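Local atomic coordinates of 178aa long hypothetical molybdenum cofactor biosynthesis protein B (Sulfolobus tokodaii, PDB entry 3IWT), a protein that probably takes part in molybdenum cofactor biosynthesis as a MoaB-type protein with a molybdopterin-binding domain. Residues A[105-110]-A[145-150]; A[39-44]-A[86-91]. One frame throughout, in Å; residues are numbered along the deposited sequence. Where two conformers were deposited one is given.

Interaction 1 of 2, residues A[105-110]-A[145-150]; sequences KLFDRE and KIVYLL
Phe107 reaches across to Val147 and Leu149, which both point toward it from the strand 145-150. From CB the chain runs to CG, which lies anti to the carbonyl carbon (chi1 -64°) and carries the ring toward the strand. CE1 is the first ring atom to touch. It lies 3.8 Å from CB of Val147 and 3.9 Å from CG1 of the same residue. At the far end of the ring, CZ meets CD1 of Leu149 at 4.0 Å. The ring sits obliquely to both partners. Val147 and Leu149 are two residues apart, so they fall on the same side of the strand. This strand belongs to a mixed sheet, where it lies between strand 84-88 and strand 138-142. Strand 109-110 follows Phe107 and forms the edge of that sheet within the chain, next to strand 138-142. Asp108 and Arg109 both face Ile141 there, a classic beta bulge. Phe107 also touches Ile142 of strand 138-142. Phe73 of helix 66-77 packs on Val147 and Leu149 as well. On the other side of the sheet, Tyr148 meets helix 154-176.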
loop_
_atom_site.group_PDB
_atom_site.type_symbol
_atom_site.label_atom_id
_atom_site.label_comp_id
_atom_site.label_asym_id
_atom_site.label_seq_id
_atom_site.Cartn_x
_atom_site.Cartn_y
_atom_site.Cartn_z
ATOM N N LYS A 105 -3.683 10.815 -3.708
ATOM C CA LYS A 105 -3.474 10.366 -2.360
ATOM C C LYS A 105 -4.446 10.970 -1.362
ATOM O O LYS A 105 -4.733 10.337 -0.325
ATOM C CB LYS A 105 -2.035 10.719 -1.885
ATOM C CG LYS A 105 -1.054 9.702 -2.262
ATOM C CD LYS A 105 0.334 10.028 -1.765
ATOM C CE LYS A 105 1.334 10.113 -2.933
ATOM N NZ LYS A 105 2.350 11.238 -2.637
ATOM N N LEU A 106 -4.925 12.174 -1.668
ATOM C CA LEU A 106 -5.793 12.932 -0.789
ATOM C C LEU A 106 -7.270 12.534 -0.831
ATOM O O LEU A 106 -8.072 12.980 0.003
ATOM C CB LEU A 106 -5.688 14.408 -1.113
ATOM C CG LEU A 106 -4.251 14.956 -1.194
ATOM C CD1 LEU A 106 -4.404 16.464 -1.354
ATOM C CD2 LEU A 106 -3.369 14.601 -0.022
ATOM N N PHE A 107 -7.637 11.732 -1.813
ATOM C CA PHE A 107 -9.019 11.314 -1.969
ATOM C C PHE A 107 -9.460 10.539 -0.734
ATOM O O PHE A 107 -8.720 9.687 -0.229
ATOM C CB PHE A 107 -9.194 10.444 -3.241
ATOM C CG PHE A 107 -8.923 11.159 -4.548
ATOM C CD1 PHE A 107 -9.055 12.529 -4.675
ATOM C CD2 PHE A 107 -8.596 10.421 -5.702
ATOM C CE1 PHE A 107 -8.842 13.181 -5.898
ATOM C CE2 PHE A 107 -8.395 11.078 -6.959
ATOM C CZ PHE A 107 -8.514 12.455 -7.032
ATOM N N ASP A 108 -10.647 10.840 -0.228
ATOM C CA ASP A 108 -11.310 9.938 0.716
ATOM C C ASP A 108 -11.535 8.546 0.071
ATOM O O ASP A 108 -11.234 7.530 0.674
ATOM C CB ASP A 108 -12.648 10.512 1.158
ATOM C CG ASP A 108 -12.515 11.842 1.924
ATOM O OD1 ASP A 108 -11.403 12.252 2.280
ATOM O OD2 ASP A 108 -13.556 12.463 2.187
ATOM N N ARG A 109 -12.067 8.564 -1.161
ATOM C CA ARG A 109 -12.302 7.381 -2.001
ATOM C C ARG A 109 -11.888 7.745 -3.432
ATOM O O ARG A 109 -12.307 8.796 -3.925
ATOM C CB ARG A 109 -13.798 7.021 -2.013
ATOM C CG ARG A 109 -14.404 6.854 -0.626
ATOM C CD ARG A 109 -15.813 6.260 -0.679
ATOM N NE ARG A 109 -16.828 7.286 -0.882
ATOM C CZ ARG A 109 -18.135 7.043 -0.979
ATOM N NH1 ARG A 109 -18.603 5.793 -0.934
ATOM N NH2 ARG A 109 -18.968 8.057 -1.132
ATOM N N GLU A 110 -11.074 6.908 -4.086
ATOM C CA GLU A 110 -10.814 7.083 -5.515
ATOM C C GLU A 110 -12.045 6.568 -6.257
ATOM O O GLU A 110 -12.604 5.517 -5.924
ATOM C CB GLU A 110 -9.549 6.354 -6.062
ATOM C CG GLU A 110 -9.187 6.757 -7.560
ATOM C CD GLU A 110 -8.210 5.810 -8.321
ATOM O OE1 GLU A 110 -7.703 4.891 -7.700
ATOM O OE2 GLU A 110 -7.986 5.982 -9.572
ATOM N N LYS A 145 -17.266 16.651 -1.988
ATOM C CA LYS A 145 -16.861 17.218 -3.269
ATOM C C LYS A 145 -16.231 16.162 -4.199
ATOM O O LYS A 145 -15.601 15.226 -3.745
ATOM C CB LYS A 145 -15.862 18.335 -3.022
ATOM C CG LYS A 145 -16.399 19.435 -2.031
ATOM C CD LYS A 145 -15.539 20.673 -2.093
ATOM C CE LYS A 145 -15.780 21.598 -0.911
ATOM N NZ LYS A 145 -17.183 22.116 -0.807
ATOM N N ILE A 146 -16.425 16.343 -5.500
ATOM C CA ILE A 146 -15.874 15.460 -6.508
ATOM C C ILE A 146 -14.663 16.174 -7.122
ATOM O O ILE A 146 -14.641 17.403 -7.254
ATOM C CB ILE A 146 -16.908 15.156 -7.617
ATOM C CG1 ILE A 146 -18.244 14.679 -7.011
ATOM C CG2 ILE A 146 -16.345 14.132 -8.637
ATOM C CD1 ILE A 146 -18.129 13.579 -5.924
ATOM N N VAL A 147 -13.649 15.401 -7.486
ATOM C CA VAL A 147 -12.453 15.958 -8.077
ATOM C C VAL A 147 -12.118 15.164 -9.333
ATOM O O VAL A 147 -12.083 13.937 -9.276
ATOM C CB VAL A 147 -11.250 15.894 -7.104
ATOM C CG1 VAL A 147 -9.979 16.420 -7.793
ATOM C CG2 VAL A 147 -11.557 16.641 -5.749
ATOM N N TYR A 148 -11.890 15.866 -10.450
ATOM C CA TYR A 148 -11.477 15.241 -11.705
ATOM C C TYR A 148 -10.117 15.809 -12.082
ATOM O O TYR A 148 -9.956 17.026 -12.185
ATOM C CB TYR A 148 -12.469 15.493 -12.833
ATOM C CG TYR A 148 -13.839 14.852 -12.679
ATOM C CD1 TYR A 148 -14.065 13.551 -13.095
ATOM C CD2 TYR A 148 -14.928 15.575 -12.160
ATOM C CE1 TYR A 148 -15.336 12.972 -12.974
ATOM C CE2 TYR A 148 -16.179 14.999 -12.018
ATOM C CZ TYR A 148 -16.394 13.706 -12.452
ATOM O OH TYR A 148 -17.658 13.147 -12.327
ATOM N N LEU A 149 -9.147 14.917 -12.269
ATOM C CA LEU A 149 -7.814 15.281 -12.694
ATOM C C LEU A 149 -7.651 14.906 -14.155
ATOM O O LEU A 149 -7.480 13.735 -14.499
ATOM C CB LEU A 149 -6.757 14.557 -11.844
ATOM C CG LEU A 149 -6.880 14.611 -10.321
ATOM C CD1 LEU A 149 -5.747 13.755 -9.653
ATOM C CD2 LEU A 149 -6.890 16.085 -9.813
ATOM N N LEU A 150 -7.710 15.909 -15.027
ATOM C CA LEU A 150 -7.718 15.683 -16.466
ATOM C C LEU A 150 -6.380 15.985 -17.144
ATOM O O LEU A 150 -5.591 16.759 -16.627
ATOM C CB LEU A 150 -8.815 16.519 -17.119
ATOM C CG LEU A 150 -10.242 16.357 -16.564
ATOM C CD1 LEU A 150 -11.290 17.240 -17.383
ATOM C CD2 LEU A 150 -10.642 14.823 -16.501
#

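Interaction 2 of 2, residues A[39-44]-A[86-91]; sequences DESGDI and ISTGGT
The first turn of helix 40-51 passes the end of strand 84-88, and the backbones come nearest at Ser41 and Thr88, whose CA atoms are 6.8 Å apart. The CB bonds of both residues point toward the other segment. CB of Ser41 sits 3.4 Å from OG1 of Thr88 and 4.0 Å from its CG2, so it packs against both branches. The methyl CG2 of Thr88 also comes to 4.2 Å from the backbone N of Gly42. OG1 of Thr88 lies anti to the backbone N (chi1 171°), which places CG2 between N and the carbonyl carbon. Ser41 OG and Thr88 OG1 are 3.8 Å apart and do not pair. Each bonds instead to a backbone carbonyl just after strand 145-150: Ser41 OG to Gly152 O and Thr88 OG1 to Pro151 O. With an alanine at Thr88, Pro151 O would probably lose its hydroxyl partner and a gap is likely to open beside Ser41 and Gly42. Asp39 caps the helix. Its OD1 accepts from Gly42 N at 2.9 Å, with the donor 55° out of the carboxylate plane. OD2 is held by Thr22 and Tyr59. At Gly42 a CB would run into OD2 of Asp39. The arrangement is an N-capped helix start against the C-terminal end of a parallel strand, as in alpha/beta folds. Here it lies within the probable molybdopterin-binding domain, where the strand runs into the loop that begins with Gly89 and Gly90.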
loop_
_atom_site.group_PDB
_atom_site.type_symbol
_atom_site.label_atom_id
_atom_site.label_comp_id
_atom_site.label_asym_id
_atom_site.label_seq_id
_atom_site.Cartn_x
_atom_site.Cartn_y
_atom_site.Cartn_z
ATOM N N ASP A 39 -5.132 29.842 -22.335
ATOM C CA ASP A 39 -5.387 28.601 -21.640
ATOM C C ASP A 39 -6.541 27.915 -22.333
ATOM O O ASP A 39 -7.678 27.996 -21.880
ATOM C CB ASP A 39 -5.716 28.887 -20.166
ATOM C CG ASP A 39 -6.092 27.642 -19.398
ATOM O OD1 ASP A 39 -5.882 26.531 -19.917
ATOM O OD2 ASP A 39 -6.597 27.788 -18.271
ATOM N N GLU A 40 -6.239 27.240 -23.435
ATOM C CA GLU A 40 -7.253 26.636 -24.284
ATOM C C GLU A 40 -8.079 25.604 -23.500
ATOM O O GLU A 40 -9.301 25.584 -23.558
ATOM C CB GLU A 40 -6.582 25.971 -25.496
ATOM C CG GLU A 40 -5.771 26.933 -26.411
ATOM C CD GLU A 40 -4.288 27.085 -26.018
ATOM O OE1 GLU A 40 -3.906 26.746 -24.883
ATOM O OE2 GLU A 40 -3.497 27.560 -26.865
ATOM N N SER A 41 -7.386 24.736 -22.769
ATOM C CA SER A 41 -8.062 23.680 -22.021
ATOM C C SER A 41 -8.948 24.212 -20.899
ATOM O O SER A 41 -10.065 23.744 -20.727
ATOM C CB SER A 41 -7.050 22.714 -21.429
ATOM O OG SER A 41 -6.473 21.964 -22.483
ATOM N N GLY A 42 -8.443 25.162 -20.124
ATOM C CA GLY A 42 -9.254 25.772 -19.052
ATOM C C GLY A 42 -10.478 26.457 -19.634
ATOM O O GLY A 42 -11.578 26.374 -19.075
ATOM N N ASP A 43 -10.273 27.154 -20.750
ATOM C CA ASP A 43 -11.350 27.861 -21.463
ATOM C C ASP A 43 -12.440 26.916 -21.943
ATOM O O ASP A 43 -13.615 27.205 -21.788
ATOM C CB ASP A 43 -10.783 28.644 -22.655
ATOM C CG ASP A 43 -10.026 29.901 -22.225
ATOM O OD1 ASP A 43 -9.958 30.194 -21.015
ATOM O OD2 ASP A 43 -9.474 30.586 -23.102
ATOM N N ILE A 44 -12.043 25.779 -22.498
ATOM C CA ILE A 44 -12.990 24.743 -22.934
ATOM C C ILE A 44 -13.832 24.214 -21.768
ATOM O O ILE A 44 -15.040 24.049 -21.903
ATOM C CB ILE A 44 -12.251 23.551 -23.652
ATOM C CG1 ILE A 44 -11.877 23.932 -25.078
ATOM C CG2 ILE A 44 -13.119 22.282 -23.699
ATOM C CD1 ILE A 44 -10.897 22.958 -25.748
ATOM N N ILE A 86 -12.160 20.552 -11.120
ATOM C CA ILE A 86 -11.596 19.962 -12.324
ATOM C C ILE A 86 -10.242 20.602 -12.604
ATOM O O ILE A 86 -10.108 21.836 -12.683
ATOM C CB ILE A 86 -12.521 20.132 -13.547
ATOM C CG1 ILE A 86 -13.919 19.540 -13.288
ATOM C CG2 ILE A 86 -11.869 19.487 -14.823
ATOM C CD1 ILE A 86 -14.894 19.694 -14.485
ATOM N N SER A 87 -9.219 19.762 -12.732
ATOM C CA SER A 87 -7.915 20.264 -13.131
ATOM C C SER A 87 -7.561 19.769 -14.510
ATOM O O SER A 87 -7.987 18.682 -14.931
ATOM C CB SER A 87 -6.815 19.899 -12.117
ATOM O OG SER A 87 -6.579 18.491 -12.076
ATOM N N THR A 88 -6.744 20.552 -15.208
ATOM C CA THR A 88 -6.195 20.144 -16.484
ATOM C C THR A 88 -4.683 20.299 -16.462
ATOM O O THR A 88 -4.183 21.384 -16.190
ATOM C CB THR A 88 -6.786 20.959 -17.665
ATOM O OG1 THR A 88 -6.076 20.668 -18.892
ATOM C CG2 THR A 88 -6.777 22.474 -17.413
ATOM N N GLY A 89 -3.983 19.208 -16.773
ATOM C CA GLY A 89 -2.527 19.171 -16.871
ATOM C C GLY A 89 -1.820 18.237 -15.902
ATOM O O GLY A 89 -2.242 18.056 -14.750
ATOM N N GLY A 90 -0.759 17.617 -16.407
ATOM C CA GLY A 90 0.195 16.879 -15.594
ATOM C C GLY A 90 -0.173 15.466 -15.210
ATOM O O GLY A 90 0.306 14.976 -14.174
ATOM N N THR A 91 -0.971 14.808 -16.057
ATOM C CA THR A 91 -1.443 13.451 -15.782
ATOM C C THR A 91 -0.797 12.373 -16.686
ATOM O O THR A 91 -1.261 11.254 -16.728
ATOM C CB THR A 91 -2.981 13.385 -15.869
ATOM O OG1 THR A 91 -3.439 13.681 -17.202
ATOM C CG2 THR A 91 -3.647 14.367 -14.897
#

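Overall arrangement
Both contacts are buried and reach the same mixed sheet. Their second segments, 145-150 and 86-91, include neighbouring parallel strands. The backbone joins them directly: Leu150 N probably bonds to Ser87 O (2.8 Å), and Ser87 N to Tyr148 O. The centres are 16 Å apart. Interaction 1 ties the chain before the strand outermost within this chain to an inner strand and is purely hydrophobic. Interaction 2 sets a helix start against a strand end. It packs small side chains closely, and their hydroxyls bond elsewhere, to the carbonyls of Pro151 and Gly152. Other subunits reach residues beside Phe107 in 105-110, as at Asp108 with Lys66 of the second subunit. None touches the segments of interaction 2.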